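Local coordinates for DNA mismatch repair protein MutL (Aquifex aeolicus, PDB 6LZI) that binds ADP in its ATPase domain and probably uses ATP binding and hydrolysis in DNA mismatch repair, at residues T173-E178 and S194-R199; Y234-K239 and L260-A265. One frame throughout, in Å; residues are numbered along the deposited sequence.

Overall arrangement
Contacts 1 and 2 follow one another along the chain, and their centres lie about 14 Å apart. Contact 1 ties the loop after helix 156-173 to the start of helix 196-204. Contact 2 pairs two strands of the five-stranded sheet that these two helices pack on. The contacts touch directly. Thr173 CG2 meets Phe236 CD1 at 3.4 Å, and Leu196 CD1 meets Tyr264 OH at 3.4 Å. The bound ADP sits in the other part of the chain, beside the eight-stranded sheet, about 12 Å from the side chain of Val177. Neither contact contributes a residue to that pocket. Together they belong to the junction between the ATPase part and the sheet of the second part.

Contact 1. Residues T173-E178 and S194-R199; sequences TNPEVE and SSLKER
Val177 O is gripped by the guanidinium of Arg199. The main bond comes from Arg199 NH2 to Val177 O at 2.8 Å, with an N-H...O angle of 163°. It lies nearly in the guanidinium plane, while the donor is tilted from the carbonyl plane of Val177. A weak second bond joins Arg199 NH1 to the same oxygen at 3.3 Å. Arg199 reaches it with CG anti to the backbone N (chi1 169°) and bends at chi2 and chi3, which folds the chain round Pro175. Pro175 CB packs on Arg199 CB at 3.9 Å, and Pro175 CA lies over one guanidinium face, toward its rim. The group is also held by Lys192 O and Ala171 O, so several backbone carbonyls fix its rotation. Ser194 N donates to Pro175 O at 3.1 Å. The Pro175 ring also rests on the helix start, with CG 4.3 Å from Leu196 CD1. On that helix, Glu198 N bonds to Ser195 OG at 3.1 Å, and Ser195 N bonds back to Glu198 OE1. The arrangement is a type I beta turn, Asn174 to Val177, held by an arginine against a helix N-terminus closed by a Ser195-Glu198 capping box.

Contact 2. Residues Y234-K239 and L260-A265; sequences YVFINK and LVVLYA
Tyr234 to Ile237 pair in parallel with Val262 to Ala265, as neighbouring strands of a beta-alpha-beta crossover in the S5-like part of MutL. Helix 245-254, in the connection, packs on Val235 and Val261. The backbone bonds alternate in donor strand. Phe236 N donates to Leu263 O at 2.8 Å, and Ala265 N to Phe236 O at 2.6 Å. Asn238 N extends the ladder past the end of strand 232-237, bonding to Ala265 O at 2.7 Å. Side chains pack on both faces. On one, Ile237 CG1 meets Ala265 CB at 4.0 Å. On the other, Val262 CG1 meets Phe236 CE2 at the ring edge, in plane. There too, Phe236 and Tyr264 (chi1 -59° and -62°) set CG anti to the carbonyl carbon and run side by side. Their planes are 18° apart but slid, so overlap is slight. Phe236 CD2 lies over the rim of one Tyr264 face. Tyr264 OH bonds to Leu172 O of helix 156-173. With an alanine here, the CD2 edge of Phe236 would probably lose its ring neighbour and Leu172 O its hydroxyl partner. Water 1 accepts from Lys239 N at 2.6 Å and donates to Ala265 O at 2.9 Å.

Contact 1. Residues T173-E178 and S194-R199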
# COMPACT_ATOMS: atom_id res chain seq x y z
N THR A 173 3.94 0.51 -7.90
CA THR A 173 4.75 1.71 -8.06
C THR A 173 6.01 1.67 -7.23
O THR A 173 6.72 2.66 -7.16
CB THR A 173 3.96 2.95 -7.67
OG1 THR A 173 3.33 2.76 -6.39
CG2 THR A 173 2.89 3.11 -8.72
N ASN A 174 6.27 0.56 -6.57
CA ASN A 174 7.44 0.44 -5.73
C ASN A 174 8.14 -0.87 -6.00
O ASN A 174 8.16 -1.75 -5.13
CB ASN A 174 7.02 0.54 -4.26
CG ASN A 174 6.61 1.95 -3.90
OD1 ASN A 174 7.47 2.80 -3.66
ND2 ASN A 174 5.27 2.21 -3.88
N PRO A 175 8.67 -1.05 -7.20
CA PRO A 175 9.20 -2.37 -7.54
C PRO A 175 10.47 -2.66 -6.79
O PRO A 175 10.82 -3.82 -6.71
CB PRO A 175 9.41 -2.30 -9.07
CG PRO A 175 9.64 -0.93 -9.31
CD PRO A 175 8.69 -0.18 -8.40
N GLU A 176 11.16 -1.65 -6.24
CA GLU A 176 12.39 -1.83 -5.47
C GLU A 176 12.08 -2.29 -4.04
O GLU A 176 13.00 -2.64 -3.29
CB GLU A 176 13.17 -0.53 -5.48
CG GLU A 176 12.56 0.61 -4.60
CD GLU A 176 11.42 1.46 -5.21
OE1 GLU A 176 10.84 1.16 -6.29
OE2 GLU A 176 11.10 2.50 -4.56
N VAL A 177 10.79 -2.39 -3.68
CA VAL A 177 10.37 -2.68 -2.31
C VAL A 177 9.76 -4.07 -2.25
O VAL A 177 9.00 -4.45 -3.13
CB VAL A 177 9.36 -1.63 -1.80
CG1 VAL A 177 8.87 -1.95 -0.34
CG2 VAL A 177 10.10 -0.28 -1.81
N GLU A 178 10.10 -4.80 -1.21
CA GLU A 178 9.45 -6.08 -1.00
C GLU A 178 8.17 -5.86 -0.23
O GLU A 178 8.12 -5.06 0.70
CB GLU A 178 10.40 -7.04 -0.26
CG GLU A 178 9.76 -8.39 0.09
CD GLU A 178 10.80 -9.29 0.69
OE1 GLU A 178 10.43 -10.21 1.43
OE2 GLU A 178 11.99 -9.08 0.39
N SER A 194 12.35 -6.29 -7.72
CA SER A 194 12.59 -6.67 -9.11
C SER A 194 12.44 -5.45 -10.02
O SER A 194 12.26 -4.32 -9.55
CB SER A 194 11.65 -7.79 -9.55
OG SER A 194 10.35 -7.25 -9.65
N SER A 195 12.56 -5.69 -11.32
CA SER A 195 12.35 -4.63 -12.26
C SER A 195 10.86 -4.34 -12.29
O SER A 195 10.05 -5.11 -11.76
CB SER A 195 12.82 -5.04 -13.65
OG SER A 195 11.90 -5.98 -14.18
N LEU A 196 10.52 -3.22 -12.88
CA LEU A 196 9.09 -2.87 -12.94
C LEU A 196 8.31 -3.92 -13.73
O LEU A 196 7.23 -4.36 -13.30
CB LEU A 196 8.87 -1.48 -13.52
CG LEU A 196 7.43 -0.96 -13.67
CD1 LEU A 196 6.69 -0.97 -12.37
CD2 LEU A 196 7.37 0.43 -14.32
N LYS A 197 8.83 -4.29 -14.91
CA LYS A 197 8.12 -5.28 -15.73
C LYS A 197 7.98 -6.61 -15.01
O LYS A 197 6.91 -7.23 -15.05
CB LYS A 197 8.84 -5.45 -17.09
CG LYS A 197 7.98 -6.29 -18.04
CD LYS A 197 8.66 -6.38 -19.38
CE LYS A 197 7.66 -6.72 -20.42
NZ LYS A 197 7.82 -8.15 -20.42
N GLU A 198 9.03 -7.06 -14.32
CA GLU A 198 8.93 -8.27 -13.50
C GLU A 198 7.88 -8.12 -12.41
O GLU A 198 7.13 -9.08 -12.12
CB GLU A 198 10.27 -8.62 -12.85
CG GLU A 198 11.24 -9.15 -13.84
CD GLU A 198 12.68 -8.87 -13.47
OE1 GLU A 198 12.96 -8.30 -12.37
OE2 GLU A 198 13.55 -9.23 -14.29
N ARG A 199 7.78 -6.91 -11.83
CA ARG A 199 6.85 -6.66 -10.73
C ARG A 199 5.40 -6.65 -11.25
O ARG A 199 4.51 -7.26 -10.63
CB ARG A 199 7.21 -5.34 -10.06
CG ARG A 199 6.18 -4.78 -9.05
CD ARG A 199 5.84 -5.82 -7.96
NE ARG A 199 7.02 -6.13 -7.16
CZ ARG A 199 7.46 -5.44 -6.12
NH1 ARG A 199 6.88 -4.32 -5.64
NH2 ARG A 199 8.49 -5.93 -5.46

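Contact 2. Residues Y234-K239 and L260-A265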
# COMPACT_ATOMS: atom_id res chain seq x y z
N TYR A 234 -5.38 -0.29 -15.04
CA TYR A 234 -4.71 0.46 -13.99
C TYR A 234 -3.98 1.65 -14.58
O TYR A 234 -3.39 1.58 -15.67
CB TYR A 234 -3.71 -0.44 -13.25
CG TYR A 234 -4.36 -1.57 -12.50
CD1 TYR A 234 -4.81 -2.69 -13.15
CD2 TYR A 234 -4.56 -1.48 -11.12
CE1 TYR A 234 -5.43 -3.71 -12.45
CE2 TYR A 234 -5.16 -2.50 -10.41
CZ TYR A 234 -5.61 -3.60 -11.09
OH TYR A 234 -6.20 -4.61 -10.39
N VAL A 235 -4.04 2.77 -13.87
CA VAL A 235 -3.47 4.02 -14.33
C VAL A 235 -2.73 4.68 -13.17
O VAL A 235 -3.32 4.94 -12.12
CB VAL A 235 -4.53 4.99 -14.86
CG1 VAL A 235 -3.83 6.25 -15.32
CG2 VAL A 235 -5.34 4.36 -15.98
N PHE A 236 -1.48 5.01 -13.40
CA PHE A 236 -0.67 5.70 -12.41
C PHE A 236 -0.18 6.96 -13.09
O PHE A 236 0.50 6.88 -14.12
CB PHE A 236 0.51 4.84 -11.93
CG PHE A 236 0.09 3.54 -11.31
CD1 PHE A 236 -0.27 3.48 -9.97
CD2 PHE A 236 0.01 2.40 -12.08
CE1 PHE A 236 -0.71 2.31 -9.39
CE2 PHE A 236 -0.43 1.16 -11.49
CZ PHE A 236 -0.76 1.13 -10.15
N ILE A 237 -0.59 8.12 -12.57
CA ILE A 237 -0.12 9.40 -13.10
C ILE A 237 0.87 9.98 -12.10
O ILE A 237 0.51 10.27 -10.95
CB ILE A 237 -1.28 10.35 -13.40
CG1 ILE A 237 -2.21 9.69 -14.44
CG2 ILE A 237 -0.73 11.63 -13.99
CD1 ILE A 237 -3.09 10.64 -15.24
N ASN A 238 2.11 10.13 -12.54
CA ASN A 238 3.24 10.60 -11.74
C ASN A 238 3.27 9.82 -10.42
O ASN A 238 3.17 10.38 -9.33
CB ASN A 238 3.17 12.11 -11.50
CG ASN A 238 2.99 12.89 -12.78
OD1 ASN A 238 2.79 12.31 -13.84
ND2 ASN A 238 3.05 14.21 -12.68
N LYS A 239 3.32 8.50 -10.58
CA LYS A 239 3.51 7.53 -9.51
C LYS A 239 2.30 7.44 -8.57
O LYS A 239 2.38 6.76 -7.55
CB LYS A 239 4.80 7.82 -8.72
CG LYS A 239 5.35 6.64 -7.89
CD LYS A 239 6.46 7.10 -6.93
CE LYS A 239 6.71 6.10 -5.80
NZ LYS A 239 5.45 5.62 -5.13
N LEU A 260 -5.44 -6.89 -20.00
CA LEU A 260 -4.83 -6.22 -18.86
C LEU A 260 -3.99 -5.04 -19.36
O LEU A 260 -3.17 -5.21 -20.27
CB LEU A 260 -3.92 -7.18 -18.08
CG LEU A 260 -3.02 -6.41 -17.12
CD1 LEU A 260 -3.81 -5.90 -15.90
CD2 LEU A 260 -1.86 -7.34 -16.80
N VAL A 261 -4.20 -3.86 -18.78
CA VAL A 261 -3.46 -2.66 -19.18
C VAL A 261 -2.97 -1.96 -17.93
O VAL A 261 -3.79 -1.56 -17.10
CB VAL A 261 -4.31 -1.69 -20.01
CG1 VAL A 261 -3.47 -0.47 -20.36
CG2 VAL A 261 -4.88 -2.35 -21.29
N VAL A 262 -1.65 -1.83 -17.77
CA VAL A 262 -1.10 -1.10 -16.65
C VAL A 262 -0.37 0.08 -17.24
O VAL A 262 0.65 -0.10 -17.91
CB VAL A 262 -0.15 -1.93 -15.78
CG1 VAL A 262 0.29 -1.09 -14.58
CG2 VAL A 262 -0.81 -3.25 -15.38
N LEU A 263 -0.88 1.27 -16.99
CA LEU A 263 -0.37 2.47 -17.62
C LEU A 263 0.31 3.36 -16.58
O LEU A 263 -0.31 3.79 -15.61
CB LEU A 263 -1.49 3.25 -18.31
CG LEU A 263 -1.15 4.63 -18.86
CD1 LEU A 263 -0.22 4.54 -20.07
CD2 LEU A 263 -2.42 5.38 -19.23
N TYR A 264 1.59 3.63 -16.82
CA TYR A 264 2.36 4.59 -16.03
C TYR A 264 2.51 5.86 -16.84
O TYR A 264 3.22 5.87 -17.86
CB TYR A 264 3.73 4.02 -15.68
CG TYR A 264 3.62 2.78 -14.82
CD1 TYR A 264 3.42 1.51 -15.41
CD2 TYR A 264 3.70 2.89 -13.45
CE1 TYR A 264 3.32 0.38 -14.56
CE2 TYR A 264 3.57 1.76 -12.61
CZ TYR A 264 3.41 0.52 -13.21
OH TYR A 264 3.26 -0.61 -12.43
N ALA A 265 1.83 6.92 -16.41
CA ALA A 265 1.89 8.21 -17.08
C ALA A 265 2.71 9.16 -16.22
O ALA A 265 2.56 9.20 -15.00
CB ALA A 265 0.48 8.77 -17.29
O HOH W 1 3.41 7.38 -12.97